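Local coordinates for glycosyl hydrolase family 2, TIM barrel domain protein (Parabacteroides merdae ATCC 43184, PDB 6DXU), which probably hydrolyses beta-glucuronides, as a beta-glucuronidase of glycoside hydrolase family 2 from a human gut bacterium, at residues 177-182 with 434-439; 86-91 with 170-175; 181-186 with 599-604; 467-472 with 481-486. All blocks are in the same frame, centred on the assembly; numbering follows the deposited sequence.

Interaction 1. Residues 177-182 with 434-439; sequences IPSDLA and PNDFNT. With NA (sodium ion), chain O.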
# COMPACT_ATOMS: atom_id res chain seq x y z
N ILE D 177 -0.27 2.28 22.65
CA ILE D 177 -0.34 2.36 24.11
C ILE D 177 0.69 1.39 24.67
O ILE D 177 0.98 0.36 24.04
CB ILE D 177 -1.75 2.05 24.64
CG1 ILE D 177 -2.19 0.62 24.29
CG2 ILE D 177 -2.73 3.08 24.11
CD1 ILE D 177 -3.49 0.17 25.05
N PRO D 178 1.30 1.69 25.84
CA PRO D 178 1.07 2.88 26.67
C PRO D 178 1.79 4.13 26.15
O PRO D 178 2.60 4.07 25.23
CB PRO D 178 1.66 2.49 28.02
CG PRO D 178 2.80 1.60 27.66
CD PRO D 178 2.32 0.81 26.45
N SER D 179 1.48 5.26 26.79
CA SER D 179 2.07 6.55 26.47
C SER D 179 3.42 6.72 27.17
O SER D 179 3.58 6.32 28.33
CB SER D 179 1.13 7.67 26.92
OG SER D 179 1.79 8.92 26.90
N ASP D 180 4.37 7.35 26.47
CA ASP D 180 5.63 7.72 27.10
C ASP D 180 5.46 8.79 28.17
O ASP D 180 6.44 9.12 28.84
CB ASP D 180 6.64 8.20 26.03
CG ASP D 180 7.25 7.03 25.26
OD1 ASP D 180 8.04 6.26 25.86
OD2 ASP D 180 6.92 6.85 24.07
N LEU D 181 4.27 9.35 28.34
CA LEU D 181 4.04 10.21 29.50
C LEU D 181 3.92 9.40 30.79
O LEU D 181 3.95 9.98 31.88
CB LEU D 181 2.78 11.05 29.30
CG LEU D 181 2.81 11.98 28.08
CD1 LEU D 181 1.45 12.63 27.86
CD2 LEU D 181 3.87 13.04 28.25
N ALA D 182 3.77 8.09 30.68
CA ALA D 182 3.53 7.26 31.85
C ALA D 182 4.77 7.21 32.74
O ALA D 182 5.91 7.43 32.30
CB ALA D 182 3.13 5.85 31.43
N PRO D 434 -3.34 14.98 29.42
CA PRO D 434 -3.25 15.27 27.98
C PRO D 434 -1.83 15.32 27.44
O PRO D 434 -0.86 15.09 28.16
CB PRO D 434 -3.89 16.65 27.87
CG PRO D 434 -3.42 17.33 29.15
CD PRO D 434 -3.39 16.22 30.22
N ASN D 435 -1.73 15.60 26.13
CA ASN D 435 -0.56 16.13 25.44
C ASN D 435 0.26 15.09 24.66
O ASN D 435 1.35 15.41 24.18
CB ASN D 435 0.38 16.88 26.39
CG ASN D 435 1.18 17.97 25.67
OD1 ASN D 435 0.76 18.45 24.61
ND2 ASN D 435 2.33 18.32 26.22
N ASP D 436 -0.24 13.87 24.47
CA ASP D 436 0.38 13.08 23.41
C ASP D 436 -0.10 13.48 22.02
O ASP D 436 0.46 13.02 21.01
CB ASP D 436 0.15 11.58 23.62
CG ASP D 436 1.30 10.90 24.37
OD1 ASP D 436 2.24 11.60 24.79
OD2 ASP D 436 1.26 9.65 24.53
N PHE D 437 -1.11 14.34 21.94
CA PHE D 437 -1.67 14.82 20.69
C PHE D 437 -1.91 16.32 20.80
O PHE D 437 -2.01 16.86 21.90
CB PHE D 437 -2.97 14.07 20.34
CG PHE D 437 -2.83 12.58 20.39
CD1 PHE D 437 -2.46 11.87 19.26
CD2 PHE D 437 -2.97 11.90 21.60
CE1 PHE D 437 -2.28 10.50 19.32
CE2 PHE D 437 -2.80 10.53 21.66
CZ PHE D 437 -2.45 9.83 20.52
N ASN D 438 -2.02 16.98 19.65
CA ASN D 438 -2.28 18.42 19.68
C ASN D 438 -3.74 18.76 19.95
O ASN D 438 -4.09 19.94 19.94
CB ASN D 438 -1.85 19.09 18.36
CG ASN D 438 -2.74 18.72 17.18
OD1 ASN D 438 -3.44 17.70 17.20
ND2 ASN D 438 -2.72 19.55 16.15
N THR D 439 -4.60 17.76 20.17
CA THR D 439 -5.95 18.00 20.64
C THR D 439 -6.24 17.05 21.79
O THR D 439 -5.59 16.02 21.93
CB THR D 439 -7.01 17.79 19.55
OG1 THR D 439 -6.94 16.44 19.08
CG2 THR D 439 -6.79 18.74 18.38
NA NA O . 3.17 5.22 23.10
O HOH W 1 3.45 7.58 23.68
O HOH W 2 5.49 4.74 23.08

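Interaction 2. Residues 86-91 with 170-175; sequences YYEGPG and NSRDLE. With NA (sodium ion), chain O.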
# COMPACT_ATOMS: atom_id res chain seq x y z
N TYR D 86 16.94 5.89 28.68
CA TYR D 86 16.82 4.47 28.39
C TYR D 86 16.49 4.24 26.91
O TYR D 86 15.83 5.06 26.26
CB TYR D 86 15.78 3.80 29.29
CG TYR D 86 14.31 3.92 28.93
CD1 TYR D 86 13.64 5.15 29.00
CD2 TYR D 86 13.57 2.79 28.60
CE1 TYR D 86 12.26 5.23 28.68
CE2 TYR D 86 12.21 2.86 28.31
CZ TYR D 86 11.55 4.08 28.36
OH TYR D 86 10.20 4.12 28.08
N TYR D 87 16.96 3.11 26.39
CA TYR D 87 16.86 2.84 24.96
C TYR D 87 15.44 2.47 24.58
O TYR D 87 14.87 1.51 25.12
CB TYR D 87 17.81 1.71 24.58
CG TYR D 87 17.73 1.33 23.11
CD1 TYR D 87 18.21 2.19 22.12
CD2 TYR D 87 17.19 0.11 22.72
CE1 TYR D 87 18.16 1.82 20.78
CE2 TYR D 87 17.13 -0.26 21.38
CZ TYR D 87 17.61 0.60 20.42
OH TYR D 87 17.56 0.24 19.09
N GLU D 88 14.88 3.20 23.62
CA GLU D 88 13.60 2.89 23.00
C GLU D 88 13.85 2.77 21.50
O GLU D 88 13.99 3.77 20.80
CB GLU D 88 12.58 3.98 23.34
CG GLU D 88 12.16 3.96 24.82
CD GLU D 88 11.07 4.97 25.11
OE1 GLU D 88 11.39 6.15 25.42
OE2 GLU D 88 9.89 4.59 24.99
N GLY D 89 13.91 1.54 21.01
CA GLY D 89 14.25 1.33 19.63
C GLY D 89 14.23 -0.15 19.31
O GLY D 89 13.79 -0.97 20.11
N PRO D 90 14.70 -0.52 18.12
CA PRO D 90 14.70 -1.93 17.74
C PRO D 90 15.91 -2.68 18.27
O PRO D 90 16.97 -2.12 18.58
CB PRO D 90 14.73 -1.87 16.20
CG PRO D 90 15.41 -0.56 15.89
CD PRO D 90 14.99 0.39 16.99
N GLY D 91 15.73 -3.99 18.40
CA GLY D 91 16.82 -4.87 18.75
C GLY D 91 16.48 -6.25 18.26
O GLY D 91 15.30 -6.57 18.03
N ASN D 170 10.85 -1.27 20.93
CA ASN D 170 10.13 -0.40 21.85
C ASN D 170 10.37 1.07 21.52
O ASN D 170 10.43 1.91 22.41
CB ASN D 170 10.50 -0.71 23.32
CG ASN D 170 11.93 -0.31 23.68
OD1 ASN D 170 12.83 -0.39 22.85
ND2 ASN D 170 12.14 0.08 24.94
N SER D 171 10.50 1.39 20.22
CA SER D 171 10.54 2.78 19.81
C SER D 171 9.36 3.52 20.40
O SER D 171 8.26 2.96 20.54
CB SER D 171 10.50 2.91 18.27
OG SER D 171 11.62 2.28 17.66
N ARG D 172 9.58 4.78 20.77
CA ARG D 172 8.48 5.65 21.14
C ARG D 172 7.47 5.71 20.00
O ARG D 172 7.85 5.73 18.83
CB ARG D 172 9.01 7.06 21.45
CG ARG D 172 9.98 7.11 22.60
CD ARG D 172 10.59 8.48 22.73
NE ARG D 172 9.68 9.45 23.35
CZ ARG D 172 9.54 9.62 24.66
NH1 ARG D 172 10.23 8.88 25.52
NH2 ARG D 172 8.72 10.57 25.11
N ASP D 173 6.19 5.73 20.34
CA ASP D 173 5.15 5.75 19.31
C ASP D 173 3.89 6.35 19.94
O ASP D 173 3.27 5.71 20.79
CB ASP D 173 4.91 4.34 18.80
CG ASP D 173 3.90 4.28 17.66
OD1 ASP D 173 3.24 5.30 17.35
OD2 ASP D 173 3.77 3.17 17.10
N LEU D 174 3.53 7.56 19.51
CA LEU D 174 2.34 8.20 20.07
C LEU D 174 1.06 7.45 19.73
O LEU D 174 0.05 7.61 20.43
CB LEU D 174 2.25 9.64 19.55
CG LEU D 174 3.40 10.52 20.08
CD1 LEU D 174 3.46 11.85 19.31
CD2 LEU D 174 3.25 10.76 21.59
N GLU D 175 1.08 6.63 18.67
CA GLU D 175 -0.10 5.89 18.22
C GLU D 175 -0.13 4.48 18.77
O GLU D 175 -0.84 3.63 18.22
CB GLU D 175 -0.19 5.87 16.69
CG GLU D 175 -0.36 7.25 16.03
CD GLU D 175 -1.71 7.89 16.36
OE1 GLU D 175 -2.65 7.16 16.79
OE2 GLU D 175 -1.82 9.13 16.24
NA NA O . 3.17 5.22 23.10
O HOH W 3 12.20 5.82 20.11
O HOH W 2 5.49 4.74 23.08
O HOH W 1 3.45 7.58 23.68

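Interaction 3. Residues 181-186 with 599-604; sequences LADFNI and PVRPDN. With BCN (bicine), chain L.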
# COMPACT_ATOMS: atom_id res chain seq x y z
N LEU D 181 4.27 9.35 28.34
CA LEU D 181 4.04 10.21 29.50
C LEU D 181 3.92 9.40 30.79
O LEU D 181 3.95 9.98 31.88
CB LEU D 181 2.78 11.05 29.30
CG LEU D 181 2.81 11.98 28.08
CD1 LEU D 181 1.45 12.63 27.86
CD2 LEU D 181 3.87 13.04 28.25
N ALA D 182 3.77 8.09 30.68
CA ALA D 182 3.53 7.26 31.85
C ALA D 182 4.77 7.21 32.74
O ALA D 182 5.91 7.43 32.30
CB ALA D 182 3.13 5.85 31.43
N ASP D 183 4.52 6.95 34.02
CA ASP D 183 5.53 6.87 35.09
C ASP D 183 6.14 5.48 35.19
O ASP D 183 6.30 4.94 36.30
CB ASP D 183 4.89 7.31 36.41
CG ASP D 183 5.90 7.48 37.56
OD1 ASP D 183 7.08 7.86 37.32
OD2 ASP D 183 5.51 7.21 38.72
N PHE D 184 6.46 4.84 34.06
CA PHE D 184 7.17 3.57 34.07
C PHE D 184 7.83 3.40 32.71
O PHE D 184 7.45 4.06 31.74
CB PHE D 184 6.24 2.37 34.39
CG PHE D 184 5.13 2.12 33.38
CD1 PHE D 184 3.91 2.77 33.51
CD2 PHE D 184 5.31 1.23 32.34
CE1 PHE D 184 2.88 2.53 32.60
CE2 PHE D 184 4.28 1.00 31.40
CZ PHE D 184 3.08 1.65 31.54
N ASN D 185 8.84 2.54 32.66
CA ASN D 185 9.55 2.30 31.41
C ASN D 185 8.72 1.43 30.48
O ASN D 185 8.16 0.41 30.90
CB ASN D 185 10.87 1.60 31.67
CG ASN D 185 11.82 2.45 32.47
OD1 ASN D 185 12.22 3.51 32.04
ND2 ASN D 185 12.17 1.98 33.65
N ILE D 186 8.68 1.83 29.21
CA ILE D 186 8.06 1.02 28.16
C ILE D 186 9.18 0.15 27.61
O ILE D 186 9.89 0.52 26.66
CB ILE D 186 7.40 1.89 27.10
CG1 ILE D 186 6.42 2.85 27.78
CG2 ILE D 186 6.65 1.01 26.07
CD1 ILE D 186 5.77 3.83 26.82
N PRO D 599 11.26 6.45 33.73
CA PRO D 599 12.11 7.36 32.95
C PRO D 599 11.88 8.82 33.27
O PRO D 599 12.66 9.67 32.81
CB PRO D 599 11.70 7.06 31.50
CG PRO D 599 10.24 6.64 31.60
CD PRO D 599 10.13 5.92 32.94
N VAL D 600 10.82 9.17 34.00
CA VAL D 600 10.47 10.57 34.15
C VAL D 600 10.97 11.14 35.47
O VAL D 600 10.62 12.28 35.82
CB VAL D 600 8.95 10.79 33.98
CG1 VAL D 600 8.48 10.28 32.60
CG2 VAL D 600 8.14 10.12 35.10
N ARG D 601 11.80 10.41 36.22
CA ARG D 601 12.30 10.88 37.51
C ARG D 601 13.82 10.78 37.59
O ARG D 601 14.37 10.08 38.44
CB ARG D 601 11.64 10.10 38.64
CG ARG D 601 10.12 10.23 38.64
CD ARG D 601 9.51 9.49 39.83
NE ARG D 601 8.07 9.29 39.68
CZ ARG D 601 7.14 9.97 40.36
NH1 ARG D 601 7.50 10.90 41.24
NH2 ARG D 601 5.85 9.72 40.15
N PRO D 602 14.54 11.51 36.72
CA PRO D 602 16.01 11.43 36.73
C PRO D 602 16.67 11.93 38.01
O PRO D 602 17.82 11.56 38.27
CB PRO D 602 16.41 12.30 35.53
CG PRO D 602 15.28 13.25 35.35
CD PRO D 602 14.05 12.45 35.70
N ASP D 603 15.99 12.76 38.80
CA ASP D 603 16.59 13.42 39.96
C ASP D 603 16.15 12.83 41.29
O ASP D 603 16.38 13.46 42.34
CB ASP D 603 16.29 14.91 39.93
CG ASP D 603 16.97 15.60 38.76
OD1 ASP D 603 18.14 15.27 38.47
OD2 ASP D 603 16.32 16.43 38.10
N ASN D 604 15.52 11.66 41.30
CA ASN D 604 15.16 11.02 42.56
C ASN D 604 16.44 10.61 43.30
O ASN D 604 17.50 10.47 42.68
CB ASN D 604 14.27 9.81 42.30
CG ASN D 604 12.81 10.17 42.27
OD1 ASN D 604 12.46 11.35 42.20
ND2 ASN D 604 11.93 9.16 42.34
N1 BCN L . 14.37 15.13 46.90
C1 BCN L . 14.62 16.55 46.99
C2 BCN L . 16.13 16.79 47.07
O21 BCN L . 16.89 15.82 47.29
O22 BCN L . 16.60 17.95 46.91
C3 BCN L . 13.78 14.69 48.16
C4 BCN L . 14.83 14.54 49.25
O4 BCN L . 15.87 13.71 48.81
C5 BCN L . 13.40 14.89 45.83
C6 BCN L . 14.10 14.49 44.54
O6 BCN L . 15.38 14.01 44.85

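Interaction 4. Residues 467-472 with 481-486; sequences IRRCEF and SPSIWA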
# COMPACT_ATOMS: atom_id res chain seq x y z
N ILE D 467 -11.78 2.10 36.14
CA ILE D 467 -10.69 2.98 35.74
C ILE D 467 -10.23 3.74 36.97
O ILE D 467 -10.89 3.75 38.01
CB ILE D 467 -11.08 3.98 34.63
CG1 ILE D 467 -12.23 4.89 35.09
CG2 ILE D 467 -11.42 3.28 33.34
CD1 ILE D 467 -12.60 5.96 34.04
N ARG D 468 -9.07 4.40 36.83
CA ARG D 468 -8.53 5.27 37.86
C ARG D 468 -8.30 6.68 37.30
O ARG D 468 -7.69 6.84 36.24
CB ARG D 468 -7.22 4.72 38.43
CG ARG D 468 -6.64 5.62 39.52
CD ARG D 468 -5.28 5.15 40.06
NE ARG D 468 -4.83 6.16 41.00
CZ ARG D 468 -4.20 7.27 40.65
NH1 ARG D 468 -3.90 7.50 39.37
NH2 ARG D 468 -3.86 8.16 41.58
N ARG D 469 -8.80 7.68 38.03
CA ARG D 469 -8.59 9.11 37.79
C ARG D 469 -8.93 9.53 36.36
O ARG D 469 -8.08 9.85 35.53
CB ARG D 469 -7.17 9.55 38.14
CG ARG D 469 -7.13 11.06 38.47
CD ARG D 469 -5.73 11.63 38.38
NE ARG D 469 -5.48 12.16 37.04
CZ ARG D 469 -4.42 12.89 36.72
NH1 ARG D 469 -3.51 13.18 37.66
NH2 ARG D 469 -4.25 13.32 35.47
N CYS D 470 -10.23 9.57 36.10
CA CYS D 470 -10.75 10.28 34.92
C CYS D 470 -12.19 10.65 35.28
O CYS D 470 -13.13 9.90 35.00
CB CYS D 470 -10.66 9.45 33.65
SG CYS D 470 -11.14 10.39 32.18
N GLU D 471 -12.34 11.80 35.94
CA GLU D 471 -13.63 12.14 36.54
C GLU D 471 -14.73 12.25 35.49
O GLU D 471 -15.87 11.84 35.74
CB GLU D 471 -13.52 13.44 37.34
CG GLU D 471 -14.76 13.72 38.18
CD GLU D 471 -14.53 14.79 39.24
OE1 GLU D 471 -13.73 15.71 38.99
OE2 GLU D 471 -15.15 14.70 40.32
N PHE D 472 -14.41 12.76 34.30
CA PHE D 472 -15.44 12.90 33.28
C PHE D 472 -15.84 11.57 32.64
O PHE D 472 -16.69 11.57 31.74
CB PHE D 472 -15.02 13.91 32.20
CG PHE D 472 -13.81 13.50 31.39
CD1 PHE D 472 -13.94 12.66 30.29
CD2 PHE D 472 -12.57 14.03 31.67
CE1 PHE D 472 -12.83 12.31 29.53
CE2 PHE D 472 -11.45 13.69 30.92
CZ PHE D 472 -11.58 12.83 29.85
N SER D 481 -11.93 4.61 40.85
CA SER D 481 -10.95 5.13 41.79
C SER D 481 -10.58 6.57 41.46
O SER D 481 -10.18 6.85 40.32
CB SER D 481 -9.66 4.29 41.81
OG SER D 481 -8.74 4.80 42.78
N PRO D 482 -10.70 7.50 42.40
CA PRO D 482 -10.13 8.83 42.21
C PRO D 482 -8.64 8.84 42.55
O PRO D 482 -8.07 7.79 42.87
CB PRO D 482 -10.93 9.69 43.18
CG PRO D 482 -11.13 8.74 44.35
CD PRO D 482 -11.37 7.37 43.70
N SER D 483 -8.03 10.02 42.52
CA SER D 483 -6.66 10.21 42.97
C SER D 483 -6.69 10.74 44.40
O SER D 483 -7.21 11.83 44.65
CB SER D 483 -5.92 11.17 42.05
OG SER D 483 -4.61 11.42 42.52
N ILE D 484 -6.16 9.96 45.34
CA ILE D 484 -6.10 10.36 46.75
C ILE D 484 -4.70 10.05 47.24
O ILE D 484 -4.39 8.90 47.57
CB ILE D 484 -7.15 9.67 47.62
CG1 ILE D 484 -8.57 9.94 47.10
CG2 ILE D 484 -7.04 10.16 49.07
CD1 ILE D 484 -9.62 9.08 47.83
N TRP D 485 -3.85 11.07 47.31
CA TRP D 485 -2.48 10.92 47.79
C TRP D 485 -2.25 11.78 49.02
O TRP D 485 -1.37 12.64 49.03
CB TRP D 485 -1.50 11.29 46.67
CG TRP D 485 -1.31 10.24 45.62
CD1 TRP D 485 -1.99 10.11 44.45
CD2 TRP D 485 -0.36 9.18 45.66
NE1 TRP D 485 -1.53 9.01 43.75
CE2 TRP D 485 -0.52 8.43 44.47
CE3 TRP D 485 0.62 8.78 46.57
CZ2 TRP D 485 0.26 7.31 44.18
CZ3 TRP D 485 1.40 7.68 46.28
CH2 TRP D 485 1.21 6.95 45.10
N ALA D 486 -3.06 11.57 50.06
CA ALA D 486 -3.03 12.42 51.24
C ALA D 486 -1.68 12.33 51.95
O ALA D 486 -1.21 11.23 52.27
CB ALA D 486 -4.14 12.03 52.21
O HOH W 4 -5.24 7.47 44.17
O HOH W 5 -2.68 10.75 40.37

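Interaction 1. Residues 177-182 with 434-439
An ST turn beside a sodium site carries this contact, in which Ser-179, from the sugar binding domain, meets Asp-436, on a loop of the TIM barrel domain that follows strand 422-429. Ser-179 OG donates to Asp-436 OD2 over a short 2.5 Å, arriving 42° out of the carboxylate plane. With OG swung away from its own backbone N (chi1 167°), the hydroxyl also accepts from Leu-181 N at 2.9 Å, which makes the turn. A serine suits the place because one small group both gives and receives. The same OD2 accepts a hydrogen bond from water 1, 3.1 Å away. This water accepts in turn from Asp-180 N, and its oxygen is a ligand of the sodium ion at 2.4 Å. Pro-178, preceded by a cis peptide bond, lends its carbonyl O to the ion at 2.5 Å; Asp-173 O and Met-176 O complete the protein ligands. Over the same face of the carboxylate as the serine, at its other oxygen, Leu-181 lays its CD1 3.3 Å from Asp-436 OD1 and 3.4 Å from Pro-434 O. OD1 itself is salt-bridged to Arg-52 of a second subunit, and Asn-435 ND2 reaches Glu-60 of that subunit. Asp-436 is thus a buried anion held by a hydroxyl, a metal-bound water and an arginine, partners that would probably favour its charged form and that tie two domains, a cation and a neighbouring chain together.

Interaction 2. Residues 86-91 with 170-175
Gly-89 and Ser-171 bring their backbones to a CA–CA distance of 4.0 Å, just where the antiparallel strands 90-97 and 162-169 of the sugar binding domain give way to loops, and Asn-170 N donates to Gly-89 O at 3.1 Å. A glycine suits the place because a CB here, though pointing away from 170-175, would run into Tyr-87 OH. The amide of Asn-170 continues the backbone pairing: ND2 donates to Tyr-87 O at 3.1 Å, in the carbonyl plane and on a lone pair, while OD1 accepts from Gly-89 N at 2.9 Å, the donor standing 48° above the amide carbonyl plane. A chi1 of 69° folds the side chain back over its own main chain to reach both. With an alanine here, Gly-89 N would probably lose this acceptor, Tyr-87 O would be left to its other donor, Asn-75 ND2, and Ile-186 O would lose the bond that ND2 gives it. Farther on, Arg-172 NH1 forms a salt bridge with Glu-88 OE1 at 3.0 Å, on the syn lone pair, with carboxylate and guanidinium planes 79° apart; Arg-172 NE goes to Glu-49 of a second subunit. Water 3 links Glu-88 O to Arg-172 N, and Asp-173 O binds sodium at 2.4 Å. Asparagine thus imitates a peptide group, and the arginine, shared between two glutamates, probably offsets negative charge where two chains meet.

Interaction 3. Residues 181-186 with 599-604
Arg-601 and Asp-183 join two loops by a side-on salt bridge: one from the sugar binding domain, between strands 162-169 and 194-199, the other after strand 596-597, beyond the barrel strand 587-589. From CB, which heads toward the partner loop, the arginine runs out straight through CG and CD (chi2 -178°), CG lying 4.1 Å and CD 3.9 Å from Asp-183 OD1. NE then donates to that OD1 at 2.9 Å, on its syn side. At the tip, NH2 donates to Asp-183 OD2, also at 2.9 Å, but from well above the carboxylate plane. The two planes are 55° apart, so the carboxylate is twisted across the guanidinium edge that grips it. Thr-598 OG1 and Asn-610 ND2 are further partners of OD1 and OD2, and Tyr-489 OH of the arginine's NH2. A methionine in place of Arg-601 would probably leave the aspartate's charge without its mate, with Thr-598 and Asn-610 alone of the partners named here to hold the carboxylate. Beside the bridge, Val-600 CG2 lies 3.3 Å from Asp-183 OD1. Asn-185 OD1 lies against the Pro-599 ring, 3.3 Å from its CD, the two side chains running antiparallel; Asn-185 ND2 binds Ser-597 OG. The segment 599-604 ends in a type I turn from Arg-601 to Asn-604 at a bicine pocket, where bicine O6 donates to Asp-603 O at 2.8 Å.

Interaction 4. Residues 467-472 with 481-486
The guanidinium of Arg-468 and the indole of Trp-485 meet at steep angles in the TIM barrel, their planes 75° apart: the arginine's NH2 sits at the edge of the indole, near its plane, and 3.3 Å from NE1. Both nitrogens are donors, so this is an approach and not a bond. Waters 4 and 5 lie in the guanidinium plane at its edge, both accepting from NH2, the former at 3.0 Å and the latter at 3.1 Å. Ser-483 OG lies in the plane of the indole at its edge, and Tyr-489 meets that ring edge-to-face. Away from these, the Phe-472 ring carries Cys-470 SG over one face, toward the rim.

In the backbone, strands 464-468 and 479-481 are parallel neighbours in the barrel, bridged at Arg-468 and Ser-481. Ser-481 N donates to Ile-467 O at 3.1 Å, and Arg-469 N to Ser-481 O at 2.8 Å, nearly straight at 171°. The strands stop here, at their C-terminal ends, the end of a TIM barrel that carries the active site in enzymes of this fold. With CG anti to the backbone N (chi1 -180°) and the chain extended as far as NE, Arg-468 carries its charge across to the partner segment, where NE binds Val-513 O and NH1 forms a salt bridge with Glu-430. Arg-469, bent at chi3, instead turns its NH2 to Asp-432. Its aliphatic part is still used, for Arg-469 CD rests 3.7 Å from Ser-483 CB. Glu-543 N is hydrogen-bonded to the serine hydroxyl, and water 5 lies 3.0 Å from Ser-483 OG.

Interactions 1, 2 and 3 form a continuous cluster, their centres 14 Å from one another, and all three touch the second subunit. Interactions 1 and 2 share one sodium ion and waters 1 and 2; across them Asp-180 OD1 and Glu-88 OE2 lie only 2.6 Å apart, like charges that may share a proton. Interactions 1 and 3 share Leu-181 and Ala-182, so one loop of the sugar binding domain faces both partners. Interaction 2 reaches interaction 3 through Tyr-86 OH, 3.0 Å from Ile-186 N. Interaction 4 stands apart in the barrel, with nearest atoms about 6 Å from interaction 1 and about 7 Å from interaction 3, whose far end borders a bicine.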